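Local coordinates for F420-dependent methylenetetrahydromethanopterin dehydrogenase (Methanopyrus kandleri, PDB 1QV9), which catalyses the reversible, coenzyme F420-dependent reduction of methenyl-tetrahydromethanopterin to methylene-tetrahydromethanopterin in methanogenesis from carbon dioxide, at residues 84-88 with 108-114; 193-199 with 254-260; 202-206 with 247-251. All coordinates share one frame; numbering follows the deposited sequence.

Interaction 1 of 3, residues 84-88 with 108-114; sequences REMLA and EMEEQGL
R84 reaches from helix 78-88 across to segment 108-114, where its guanidinium meets E108 and Q112. NH2 carries the two stronger bonds across the contact. R84 NH2 binds E108 OE1 at 3.1 Å in a fairly straight bond, with an N-H...O angle of 159°; the acceptor lies in the guanidinium plane, but the N-H arrives from above the carboxylate plane. The other joins R84 NH2 to Q112 OE1 at 2.9 Å. It is more bent, at 133°, and its donor is tilted from the carbonyl plane of the amide. R84 NH1 adds a weak bond to the same E108 OE1. The remaining N-H groups look back into their own side of the fold: NE donates to P75 O, and NH1 has a weak bond to S81 OG. The chain of R84 bends at chi3 (-69°), which swings the guanidinium over to E108 while R84 CD packs on M109 CG at 3.6 Å. Nearer the R84 backbone, L114 CD1 lies 3.9 Å from R84 CB. A88 CB sits 3.6 Å from Q112 CB. The backbone ends are joined by a water that donates to both A88 O and Q112 O. Helix 106-111 closes in a Schellman motif, with G113 at positive phi and L114 N bonded to M109 O. Both helices belong to the alpha/beta domain, and R84 and M109 both touch I96 of strand 94-99. With NE held by P75 and NH2 by E108 and Q112, the guanidinium has little freedom to rotate, and its charge is probably balanced mainly by E108.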
loop_
_atom_site.group_PDB
_atom_site.type_symbol
_atom_site.label_atom_id
_atom_site.label_comp_id
_atom_site.label_asym_id
_atom_site.label_seq_id
_atom_site.Cartn_x
_atom_site.Cartn_y
_atom_site.Cartn_z
ATOM N N ARG A 84 -25.833 -31.711 -18.527
ATOM C CA ARG A 84 -24.932 -32.838 -18.762
ATOM C C ARG A 84 -25.659 -33.962 -19.463
ATOM O O ARG A 84 -25.163 -34.487 -20.436
ATOM C CB ARG A 84 -24.294 -33.309 -17.456
ATOM C CG ARG A 84 -23.238 -32.338 -16.940
ATOM C CD ARG A 84 -22.448 -32.915 -15.787
ATOM N NE ARG A 84 -23.241 -33.072 -14.569
ATOM C CZ ARG A 84 -23.549 -34.247 -14.033
ATOM N NH1 ARG A 84 -24.277 -34.287 -12.923
ATOM N NH2 ARG A 84 -23.127 -35.377 -14.607
ATOM N N GLU A 85 -26.864 -34.296 -19.009
ATOM C CA GLU A 85 -27.633 -35.352 -19.663
ATOM C C GLU A 85 -27.902 -35.035 -21.136
ATOM O O GLU A 85 -27.694 -35.870 -22.027
ATOM C CB GLU A 85 -28.975 -35.525 -18.992
ATOM C CG GLU A 85 -28.956 -36.053 -17.604
ATOM C CD GLU A 85 -30.380 -36.297 -17.105
ATOM O OE1 GLU A 85 -31.160 -36.964 -17.834
ATOM O OE2 GLU A 85 -30.715 -35.820 -15.996
HETATM N N MSE A 86 -28.375 -33.818 -21.387
HETATM C CA MSE A 86 -28.682 -33.403 -22.744
HETATM C C MSE A 86 -27.471 -33.384 -23.662
HETATM O O MSE A 86 -27.556 -33.833 -24.797
HETATM C CB MSE A 86 -29.369 -32.032 -22.711
HETATM C CG MSE A 86 -30.602 -32.018 -21.798
HETATM SE SE MSE A 86 -31.368 -30.250 -21.565
HETATM C CE MSE A 86 -31.949 -29.904 -23.417
ATOM N N LEU A 87 -26.346 -32.855 -23.185
ATOM C CA LEU A 87 -25.148 -32.804 -24.001
ATOM C C LEU A 87 -24.562 -34.188 -24.219
ATOM O O LEU A 87 -24.048 -34.482 -25.303
ATOM C CB LEU A 87 -24.107 -31.866 -23.364
ATOM C CG LEU A 87 -24.588 -30.405 -23.410
ATOM C CD1 LEU A 87 -23.635 -29.531 -22.597
ATOM C CD2 LEU A 87 -24.686 -29.911 -24.861
ATOM N N ALA A 88 -24.662 -35.026 -23.198
ATOM C CA ALA A 88 -24.143 -36.392 -23.288
ATOM C C ALA A 88 -24.950 -37.169 -24.329
ATOM O O ALA A 88 -24.405 -38.053 -25.007
ATOM C CB ALA A 88 -24.243 -37.077 -21.941
ATOM N N GLU A 108 -19.348 -39.605 -13.237
ATOM C CA GLU A 108 -20.529 -39.507 -14.090
ATOM C C GLU A 108 -20.169 -38.852 -15.407
ATOM O O GLU A 108 -20.580 -39.309 -16.463
ATOM C CB GLU A 108 -21.635 -38.657 -13.445
ATOM C CG GLU A 108 -22.498 -39.354 -12.432
ATOM C CD GLU A 108 -23.704 -38.505 -12.001
ATOM O OE1 GLU A 108 -24.237 -37.708 -12.824
ATOM O OE2 GLU A 108 -24.128 -38.654 -10.831
HETATM N N MSE A 109 -19.407 -37.763 -15.360
HETATM C CA MSE A 109 -19.068 -37.104 -16.612
HETATM C C MSE A 109 -18.231 -37.961 -17.522
HETATM O O MSE A 109 -18.434 -37.958 -18.731
HETATM C CB MSE A 109 -18.351 -35.766 -16.364
HETATM C CG MSE A 109 -19.280 -34.709 -15.803
HETATM SE SE MSE A 109 -18.485 -32.937 -15.611
HETATM C CE MSE A 109 -17.313 -33.309 -14.068
ATOM N N GLU A 110 -17.282 -38.702 -16.952
ATOM C CA GLU A 110 -16.439 -39.544 -17.802
ATOM C C GLU A 110 -17.309 -40.614 -18.462
ATOM O O GLU A 110 -17.145 -40.908 -19.631
ATOM C CB GLU A 110 -15.294 -40.156 -16.987
ATOM C CG GLU A 110 -14.388 -39.061 -16.403
ATOM C CD GLU A 110 -13.212 -39.579 -15.601
ATOM O OE1 GLU A 110 -13.090 -40.811 -15.437
ATOM O OE2 GLU A 110 -12.411 -38.747 -15.119
ATOM N N GLU A 111 -18.265 -41.146 -17.718
ATOM C CA GLU A 111 -19.178 -42.148 -18.273
ATOM C C GLU A 111 -20.065 -41.512 -19.358
ATOM O O GLU A 111 -20.446 -42.172 -20.317
ATOM C CB GLU A 111 -20.065 -42.726 -17.169
ATOM C CG GLU A 111 -20.971 -43.859 -17.658
ATOM C CD GLU A 111 -21.914 -44.371 -16.580
ATOM O OE1 GLU A 111 -21.437 -44.673 -15.461
ATOM O OE2 GLU A 111 -23.132 -44.481 -16.855
ATOM N N GLN A 112 -20.357 -40.216 -19.210
ATOM C CA GLN A 112 -21.190 -39.480 -20.153
ATOM C C GLN A 112 -20.403 -39.067 -21.371
ATOM O O GLN A 112 -20.956 -38.469 -22.285
ATOM C CB GLN A 112 -21.808 -38.222 -19.478
ATOM C CG GLN A 112 -22.889 -38.525 -18.470
ATOM C CD GLN A 112 -23.330 -37.292 -17.672
ATOM O OE1 GLN A 112 -22.498 -36.528 -17.197
ATOM N NE2 GLN A 112 -24.637 -37.127 -17.488
ATOM N N GLY A 113 -19.095 -39.344 -21.368
ATOM C CA GLY A 113 -18.272 -39.015 -22.506
ATOM C C GLY A 113 -18.002 -37.528 -22.600
ATOM O O GLY A 113 -17.685 -37.024 -23.670
ATOM N N LEU A 114 -18.093 -36.854 -21.460
ATOM C CA LEU A 114 -17.883 -35.406 -21.425
ATOM C C LEU A 114 -16.518 -35.010 -20.900
ATOM O O LEU A 114 -15.982 -35.679 -20.023
ATOM C CB LEU A 114 -18.931 -34.769 -20.503
ATOM C CG LEU A 114 -20.394 -34.915 -20.907
ATOM C CD1 LEU A 114 -21.285 -34.481 -19.717
ATOM C CD2 LEU A 114 -20.692 -34.102 -22.161
HETATM O O HOH W 1 -21.806 -38.867 -24.683
#

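Interaction 2 of 3, residues 193-199 with 254-260; sequences EFENPYA and LEKSNDA
The carboxylate of E255 grips two successive backbone N-H groups, those of E195 and N196. E195 N bonds to E255 OE1 and N196 N to E255 OE2, both at 2.8 Å and both with an N-H...O angle of 163°. Each oxygen is met on its syn side. E255 bends at chi2 (-69°), and this fold in the chain turns the carboxylate toward the loop. E255 CG then lies at the edge of the F194 ring, 3.6 Å from F194 CD1. E193 CG lies over one ring face, toward the rim, and A199 O stands over the centre of the other. A water lies within hydrogen-bonding distance of E193 O and E255 OE1. A260 CB packs against the E195 side chain, 3.5 Å from E195 CD. A second water donates to both E195 OE2 and N258 O. L254 CD1 rests 4.0 Å from Y198 CB. Farther out, R276 bonds to E193 O and A260 O. N196 is the N-cap of helix 197-223, while a Schellman motif with D259 as its C-prime residue ends helix 227-257. The contact thus ties the start of one bundle helix to the end of the other, beside a second subunit whose R263 binds Y198 OH.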
loop_
_atom_site.group_PDB
_atom_site.type_symbol
_atom_site.label_atom_id
_atom_site.label_comp_id
_atom_site.label_asym_id
_atom_site.label_seq_id
_atom_site.Cartn_x
_atom_site.Cartn_y
_atom_site.Cartn_z
ATOM N N GLU A 193 4.849 -20.491 -16.057
ATOM C CA GLU A 193 4.298 -19.141 -15.965
ATOM C C GLU A 193 5.245 -18.022 -15.471
ATOM O O GLU A 193 5.506 -17.017 -16.173
ATOM C CB GLU A 193 3.049 -19.219 -15.065
ATOM C CG GLU A 193 2.191 -17.930 -14.952
ATOM C CD GLU A 193 1.482 -17.590 -16.241
ATOM O OE1 GLU A 193 1.184 -18.512 -17.055
ATOM O OE2 GLU A 193 1.215 -16.388 -16.426
ATOM N N PHE A 194 5.806 -18.226 -14.287
ATOM C CA PHE A 194 6.613 -17.207 -13.645
ATOM C C PHE A 194 8.118 -17.356 -13.683
ATOM O O PHE A 194 8.663 -18.420 -13.333
ATOM C CB PHE A 194 6.191 -17.124 -12.168
ATOM C CG PHE A 194 4.733 -16.758 -11.980
ATOM C CD1 PHE A 194 4.330 -15.451 -12.170
ATOM C CD2 PHE A 194 3.772 -17.726 -11.662
ATOM C CE1 PHE A 194 2.970 -15.098 -12.053
ATOM C CE2 PHE A 194 2.429 -17.395 -11.548
ATOM C CZ PHE A 194 2.020 -16.081 -11.740
ATOM N N GLU A 195 8.799 -16.293 -14.080
ATOM C CA GLU A 195 10.253 -16.332 -14.062
ATOM C C GLU A 195 10.752 -16.176 -12.614
ATOM O O GLU A 195 11.691 -16.858 -12.178
ATOM C CB GLU A 195 10.820 -15.220 -14.926
ATOM C CG GLU A 195 12.351 -15.313 -14.982
ATOM C CD GLU A 195 13.017 -14.253 -15.834
ATOM O OE1 GLU A 195 12.951 -14.346 -17.087
ATOM O OE2 GLU A 195 13.621 -13.328 -15.244
ATOM N N ASN A 196 10.095 -15.316 -11.831
ATOM C CA ASN A 196 10.508 -15.107 -10.436
ATOM C C ASN A 196 9.808 -16.129 -9.538
ATOM O O ASN A 196 8.596 -16.261 -9.567
ATOM C CB ASN A 196 10.144 -13.683 -10.043
ATOM C CG ASN A 196 10.597 -13.330 -8.672
ATOM O OD1 ASN A 196 11.626 -12.667 -8.479
ATOM N ND2 ASN A 196 9.848 -13.769 -7.700
ATOM N N PRO A 197 10.568 -16.848 -8.709
ATOM C CA PRO A 197 9.913 -17.840 -7.873
ATOM C C PRO A 197 8.961 -17.301 -6.807
ATOM O O PRO A 197 7.972 -17.992 -6.498
ATOM C CB PRO A 197 11.089 -18.642 -7.308
ATOM C CG PRO A 197 12.175 -17.661 -7.210
ATOM C CD PRO A 197 12.025 -16.801 -8.464
ATOM N N TYR A 198 9.237 -16.109 -6.272
ATOM C CA TYR A 198 8.322 -15.532 -5.262
ATOM C C TYR A 198 7.013 -15.139 -5.948
ATOM O O TYR A 198 5.953 -15.170 -5.316
ATOM C CB TYR A 198 8.975 -14.363 -4.546
ATOM C CG TYR A 198 10.153 -14.848 -3.731
ATOM C CD1 TYR A 198 9.947 -15.491 -2.504
ATOM C CD2 TYR A 198 11.468 -14.746 -4.210
ATOM C CE1 TYR A 198 11.047 -16.034 -1.774
ATOM C CE2 TYR A 198 12.558 -15.277 -3.474
ATOM C CZ TYR A 198 12.333 -15.911 -2.283
ATOM O OH TYR A 198 13.415 -16.432 -1.612
ATOM N N ALA A 199 7.049 -14.800 -7.244
ATOM C CA ALA A 199 5.773 -14.526 -7.931
ATOM C C ALA A 199 4.938 -15.816 -7.954
ATOM O O ALA A 199 3.736 -15.782 -7.718
ATOM C CB ALA A 199 6.042 -14.018 -9.388
ATOM N N LEU A 254 6.023 -8.352 -9.576
ATOM C CA LEU A 254 7.359 -8.955 -9.456
ATOM C C LEU A 254 7.831 -9.351 -10.860
ATOM O O LEU A 254 9.019 -9.173 -11.188
ATOM C CB LEU A 254 7.357 -10.208 -8.556
ATOM C CG LEU A 254 7.392 -9.908 -7.063
ATOM C CD1 LEU A 254 7.204 -11.208 -6.318
ATOM C CD2 LEU A 254 8.707 -9.249 -6.647
ATOM N N GLU A 255 6.934 -9.872 -11.686
ATOM C CA GLU A 255 7.360 -10.236 -13.044
ATOM C C GLU A 255 7.708 -8.967 -13.773
ATOM O O GLU A 255 8.681 -8.942 -14.554
ATOM C CB GLU A 255 6.277 -11.006 -13.786
ATOM C CG GLU A 255 6.014 -12.417 -13.190
ATOM C CD GLU A 255 7.172 -13.400 -13.408
ATOM O OE1 GLU A 255 7.222 -14.069 -14.471
ATOM O OE2 GLU A 255 8.035 -13.488 -12.508
ATOM N N LYS A 256 6.954 -7.891 -13.545
ATOM C CA LYS A 256 7.309 -6.641 -14.232
ATOM C C LYS A 256 8.708 -6.170 -13.806
ATOM O O LYS A 256 9.487 -5.664 -14.644
ATOM C CB LYS A 256 6.295 -5.519 -13.936
ATOM C CG LYS A 256 4.930 -5.741 -14.596
ATOM C CD LYS A 256 3.986 -4.591 -14.238
ATOM C CE LYS A 256 2.608 -4.835 -14.782
ATOM N NZ LYS A 256 1.673 -3.726 -14.305
ATOM N N SER A 257 9.058 -6.308 -12.532
ATOM C CA SER A 257 10.370 -5.858 -12.074
ATOM C C SER A 257 11.496 -6.587 -12.775
ATOM O O SER A 257 12.603 -6.040 -12.919
ATOM C CB SER A 257 10.503 -6.003 -10.551
ATOM O OG SER A 257 10.737 -7.335 -10.161
ATOM N N ASN A 258 11.224 -7.805 -13.214
ATOM C CA ASN A 258 12.235 -8.593 -13.920
ATOM C C ASN A 258 12.075 -8.538 -15.428
ATOM O O ASN A 258 12.771 -9.279 -16.129
ATOM C CB ASN A 258 12.149 -10.036 -13.480
ATOM C CG ASN A 258 12.711 -10.245 -12.109
ATOM O OD1 ASN A 258 13.869 -9.920 -11.850
ATOM N ND2 ASN A 258 11.914 -10.789 -11.223
ATOM N N ASP A 259 11.159 -7.695 -15.912
ATOM C CA ASP A 259 10.823 -7.601 -17.341
ATOM C C ASP A 259 10.649 -9.022 -17.876
ATOM O O ASP A 259 11.223 -9.448 -18.880
ATOM C CB ASP A 259 11.882 -6.817 -18.147
ATOM C CG ASP A 259 11.440 -6.595 -19.593
ATOM O OD1 ASP A 259 10.223 -6.694 -19.891
ATOM O OD2 ASP A 259 12.319 -6.297 -20.455
ATOM N N ALA A 260 9.804 -9.791 -17.198
ATOM C CA ALA A 260 9.601 -11.174 -17.552
ATOM C C ALA A 260 8.135 -11.572 -17.607
ATOM O O ALA A 260 7.804 -12.740 -17.423
ATOM C CB ALA A 260 10.348 -12.072 -16.524
HETATM O O HOH W 2 5.041 -14.256 -16.102
HETATM O O HOH W 3 14.590 -11.203 -16.277
#

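Interaction 3 of 3, residues 202-206 with 247-251; sequences KAMAA and LADEA
The E250 carboxylate is the flat group that meets K202 across this pair, and it does so through OE1. K202 NZ approaches OE1 nearly along the C-O axis of the carboxylate, forming a salt bridge. Subunits around it take up more of the same group: K243 of the fourth subunit pairs with OE2, and R242 of that subunit with OE1. The setting is an antiparallel pair in the helix bundle, made by helices 197-223 and 227-257. The axes of the two short segments approach to 8.1 Å, and their directions differ by 163°. Small residues make this closeness possible. A203 and A248 have their CA atoms only 5.3 Å apart, and A206 CB lies 4.4 Å from A248 CB. L247 is the large apolar side chain in the seam. L247 CB packs on A206 CB at 3.8 Å, L247 CD1 touches A205 CB at the same distance, and L247 CD2 lies near K202 CB. A251 CB faces both K202 CB and A203 CB. The K202 chain is extended from CA to CE, then turns at chi4 (-74°), which brings NZ round to E250. The two side chains cross at about a right angle. NZ also pairs with E253 of the second subunit and with E239 of the fourth, so the lysine lies where several subunits meet. R242 of the fourth subunit also lies close to NZ, and the carboxylates of this mixed cluster probably offset both cations. The bond within the chain, K202 NZ to E250 OE1, measures 2.9 Å.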
loop_
_atom_site.group_PDB
_atom_site.type_symbol
_atom_site.label_atom_id
_atom_site.label_comp_id
_atom_site.label_asym_id
_atom_site.label_seq_id
_atom_site.Cartn_x
_atom_site.Cartn_y
_atom_site.Cartn_z
ATOM N N LYS A 202 3.564 -16.420 -4.437
ATOM C CA LYS A 202 2.459 -15.511 -4.103
ATOM C C LYS A 202 1.194 -15.920 -4.863
ATOM O O LYS A 202 0.090 -15.799 -4.365
ATOM C CB LYS A 202 2.834 -14.059 -4.450
ATOM C CG LYS A 202 3.884 -13.519 -3.516
ATOM C CD LYS A 202 4.388 -12.126 -3.959
ATOM C CE LYS A 202 5.505 -11.570 -3.070
ATOM N NZ LYS A 202 5.040 -11.093 -1.747
ATOM N N ALA A 203 1.342 -16.317 -6.133
ATOM C CA ALA A 203 0.202 -16.765 -6.941
ATOM C C ALA A 203 -0.436 -18.026 -6.325
ATOM O O ALA A 203 -1.634 -18.148 -6.294
ATOM C CB ALA A 203 0.660 -17.028 -8.400
HETATM N N MSE A 204 0.403 -18.927 -5.806
HETATM C CA MSE A 204 -0.110 -20.124 -5.153
HETATM C C MSE A 204 -0.872 -19.723 -3.902
HETATM O O MSE A 204 -1.960 -20.242 -3.675
HETATM C CB MSE A 204 1.041 -21.065 -4.794
HETATM C CG MSE A 204 1.669 -21.638 -6.072
HETATM SE SE MSE A 204 3.309 -22.660 -5.663
HETATM C CE MSE A 204 2.595 -23.747 -4.301
ATOM N N ALA A 205 -0.317 -18.816 -3.096
ATOM C CA ALA A 205 -1.041 -18.342 -1.909
ATOM C C ALA A 205 -2.389 -17.736 -2.344
ATOM O O ALA A 205 -3.406 -17.909 -1.689
ATOM C CB ALA A 205 -0.241 -17.293 -1.162
ATOM N N ALA A 206 -2.414 -16.961 -3.429
ATOM C CA ALA A 206 -3.675 -16.420 -3.859
ATOM C C ALA A 206 -4.719 -17.493 -4.217
ATOM O O ALA A 206 -5.881 -17.335 -3.906
ATOM C CB ALA A 206 -3.447 -15.461 -5.093
ATOM N N LEU A 247 -2.542 -10.383 -3.735
ATOM C CA LEU A 247 -1.392 -11.270 -3.888
ATOM C C LEU A 247 -1.109 -11.508 -5.357
ATOM O O LEU A 247 0.062 -11.529 -5.755
ATOM C CB LEU A 247 -1.664 -12.633 -3.207
ATOM C CG LEU A 247 -1.325 -12.724 -1.727
ATOM C CD1 LEU A 247 -2.032 -13.964 -1.155
ATOM C CD2 LEU A 247 0.185 -12.853 -1.528
ATOM N N ALA A 248 -2.170 -11.715 -6.136
ATOM C CA ALA A 248 -1.992 -11.969 -7.567
ATOM C C ALA A 248 -1.387 -10.713 -8.192
ATOM O O ALA A 248 -0.507 -10.805 -9.094
ATOM C CB ALA A 248 -3.331 -12.326 -8.209
ATOM N N ASP A 249 -1.853 -9.535 -7.786
ATOM C CA ASP A 249 -1.280 -8.269 -8.306
ATOM C C ASP A 249 0.217 -8.182 -7.936
ATOM O O ASP A 249 1.053 -7.792 -8.758
ATOM C CB ASP A 249 -2.002 -7.047 -7.694
ATOM C CG ASP A 249 -1.493 -5.719 -8.274
ATOM O OD1 ASP A 249 -1.898 -5.443 -9.414
ATOM O OD2 ASP A 249 -0.713 -5.003 -7.614
ATOM N N GLU A 250 0.567 -8.538 -6.703
ATOM C CA GLU A 250 1.964 -8.500 -6.280
ATOM C C GLU A 250 2.819 -9.436 -7.129
ATOM O O GLU A 250 3.972 -9.106 -7.452
ATOM C CB GLU A 250 2.112 -8.933 -4.811
ATOM C CG GLU A 250 1.693 -7.900 -3.838
ATOM C CD GLU A 250 2.073 -8.259 -2.385
ATOM O OE1 GLU A 250 2.754 -9.286 -2.126
ATOM O OE2 GLU A 250 1.684 -7.483 -1.502
ATOM N N ALA A 251 2.285 -10.597 -7.476
ATOM C CA ALA A 251 3.047 -11.550 -8.283
ATOM C C ALA A 251 3.303 -10.927 -9.633
ATOM O O ALA A 251 4.438 -10.989 -10.154
ATOM C CB ALA A 251 2.258 -12.855 -8.457
#

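How the interactions relate
Interactions 2 and 3 hold the same elements, helices 197-223 and 227-257. Interaction 3 is nested inside the loop closed by interaction 2. They touch: A199 O lies 3.4 Å from A251 CB, and F194 CE2 packs 3.6 Å from A203 CB. Both are largely buried and have other subunits beside them. Interaction 3 is an alanine-rich seam with an ionic margin, whereas interaction 2, at the helix ends, relies on a carboxylate binding backbone N-H groups. Interaction 1 is only partly buried. It joins other helices in the alpha/beta domain, about 35 Å from interaction 3 between centres, and no other subunit touches it.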